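Local structure of galactokinase (Bifidobacterium longum subsp. infantis ATCC 15697 = JCM 1222 = DSM 20088, 6TEQ) at residues A[228-233]-A[376-381]. The protein probably phosphorylates galactose with ATP, as a sugar kinase of the GHMP family, and binds 2-deoxy-2-fluoro-galactose in its sugar pocket. Residues are numbered along the deposited sequence; the frame is centred on the assembly and turned at random. Where two conformers were deposited one is given.
Sequences YNLELL and LVDKGQ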
# COMPACT_ATOMS: atom_id res chain seq x y z
N TYR A 228 8.30 -18.42 14.04
CA TYR A 228 8.12 -19.60 13.18
C TYR A 228 9.34 -19.84 12.29
O TYR A 228 9.22 -20.67 11.37
CB TYR A 228 6.84 -19.47 12.39
CG TYR A 228 5.66 -19.16 13.27
CD1 TYR A 228 5.06 -20.14 14.02
CD2 TYR A 228 5.04 -17.93 13.26
CE1 TYR A 228 4.01 -19.86 14.88
CE2 TYR A 228 3.93 -17.66 14.03
CZ TYR A 228 3.41 -18.63 14.86
OH TYR A 228 2.35 -18.38 15.69
N ASN A 229 10.47 -19.20 12.59
CA ASN A 229 11.67 -19.39 11.76
C ASN A 229 11.35 -19.15 10.28
O ASN A 229 11.81 -19.91 9.44
CB ASN A 229 12.32 -20.76 11.98
CG ASN A 229 12.81 -20.91 13.41
OD1 ASN A 229 13.08 -19.91 14.07
ND2 ASN A 229 12.95 -22.13 13.89
N LEU A 230 10.69 -18.02 10.02
CA LEU A 230 10.30 -17.65 8.66
C LEU A 230 10.97 -16.35 8.25
O LEU A 230 11.49 -15.54 9.10
CB LEU A 230 8.79 -17.40 8.57
CG LEU A 230 7.87 -18.55 8.95
CD1 LEU A 230 6.40 -18.10 8.94
CD2 LEU A 230 8.12 -19.70 8.00
N GLU A 231 10.85 -16.09 6.96
CA GLU A 231 11.37 -14.87 6.30
C GLU A 231 10.33 -14.52 5.23
O GLU A 231 9.88 -15.42 4.50
CB GLU A 231 12.80 -15.14 5.80
CG GLU A 231 13.28 -14.27 4.65
CD GLU A 231 14.71 -14.57 4.20
OE1 GLU A 231 15.23 -15.68 4.50
OE2 GLU A 231 15.28 -13.70 3.52
N LEU A 232 9.93 -13.25 5.17
CA LEU A 232 8.99 -12.82 4.13
C LEU A 232 9.85 -12.26 3.02
O LEU A 232 10.39 -11.17 3.19
CB LEU A 232 8.01 -11.78 4.66
CG LEU A 232 6.98 -11.36 3.64
CD1 LEU A 232 5.99 -12.45 3.37
CD2 LEU A 232 6.29 -10.10 4.15
N LEU A 233 9.98 -13.02 1.95
CA LEU A 233 10.74 -12.57 0.77
C LEU A 233 9.84 -11.57 0.04
O LEU A 233 8.70 -11.90 -0.23
CB LEU A 233 11.10 -13.76 -0.13
CG LEU A 233 11.78 -13.38 -1.45
CD1 LEU A 233 13.06 -12.64 -1.19
CD2 LEU A 233 12.06 -14.59 -2.30
N LEU A 376 6.25 -16.48 1.70
CA LEU A 376 6.56 -17.01 3.03
C LEU A 376 7.56 -18.12 2.74
O LEU A 376 7.19 -19.07 2.10
CB LEU A 376 5.32 -17.52 3.73
CG LEU A 376 4.42 -16.46 4.30
CD1 LEU A 376 3.09 -17.13 4.74
CD2 LEU A 376 5.06 -15.73 5.49
N VAL A 377 8.75 -17.98 3.31
CA VAL A 377 9.83 -18.94 3.11
C VAL A 377 10.48 -19.23 4.46
O VAL A 377 10.32 -18.46 5.40
CB VAL A 377 10.86 -18.41 2.10
CG1 VAL A 377 10.21 -17.98 0.83
CG2 VAL A 377 11.70 -17.31 2.68
N ASP A 378 11.24 -20.31 4.51
CA ASP A 378 12.02 -20.54 5.75
C ASP A 378 13.10 -19.49 5.91
O ASP A 378 13.72 -19.04 4.91
CB ASP A 378 12.63 -21.93 5.81
CG ASP A 378 11.58 -23.03 5.99
OD1 ASP A 378 10.61 -22.82 6.78
OD2 ASP A 378 11.67 -24.00 5.28
N LYS A 379 13.38 -19.15 7.15
CA LYS A 379 14.46 -18.20 7.45
C LYS A 379 15.73 -18.71 6.79
O LYS A 379 16.03 -19.92 6.97
CB LYS A 379 14.67 -18.19 8.94
CG LYS A 379 15.74 -17.28 9.50
CD LYS A 379 16.09 -17.56 11.00
CE LYS A 379 15.90 -18.96 11.58
NZ LYS A 379 15.91 -18.89 13.07
N GLY A 380 16.44 -17.81 6.12
CA GLY A 380 17.74 -18.10 5.51
C GLY A 380 17.57 -18.46 4.03
O GLY A 380 18.58 -18.56 3.38
N GLN A 381 16.34 -18.56 3.51
CA GLN A 381 16.11 -19.00 2.10
C GLN A 381 15.79 -17.82 1.15
O GLN A 381 15.69 -18.06 -0.06
CB GLN A 381 15.00 -20.04 1.99
CG GLN A 381 15.25 -21.28 2.83
CD GLN A 381 16.58 -21.86 2.50
OE1 GLN A 381 17.48 -21.87 3.33
NE2 GLN A 381 16.75 -22.24 1.25
O HOH W 1 10.03 -22.62 9.48
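Glu231 and Val377 form an antiparallel hydrogen-bonded pair, Glu231 N to Val377 O at 2.9 Å and Val377 N to Glu231 O at 3.0 Å, joining neighbouring strands 230-236 and 372-378 of a five-stranded mixed sheet. The ladder runs on past the strand end, where Lys379 N reaches Asn229 O almost straight (168° at the hydrogen), although the donor stands above the carbonyl plane. Leu232 and Leu376, a non-hydrogen-bonded pair, share one face of the sheet, and Leu232 CD1 meets Leu376 CD2 at 4.0 Å; branched apolar ends suit this buried side, where Phe329 of helix 322-338 packs on Leu376. On the other face Val377, short and beta-branched, lays CG2 beside CB and CG of Glu231, while Ile385 of helix 382-396 touches its side chain. With CG anti to the backbone N (chi1 157°) and the chain extended, Glu231 reaches along this face to the type II turn from Asp378 to Gln381. There, in the conformer described, OE1 accepts Gly380 N at 2.9 Å, approached nearly along the C-O axis but bent at the hydrogen, and also Gly382 N, at the start of that helix. Gly380 fits the turn because its phi is positive (96°). At the solvent-exposed end of the strand pair Lys379 bends at chi3 to bring NZ over the amide plane of Asn229, 3.2 Å from OD1. A water lies 2.8 Å from both Tyr228 O and Asp378 OD1, the latter also bonded to Tyr360 OH. In this conformer, one of two modelled, one carboxylate oxygen ties strand 230-236 to the turn and the following helix, and those N-H groups would be expected to stabilise its charge.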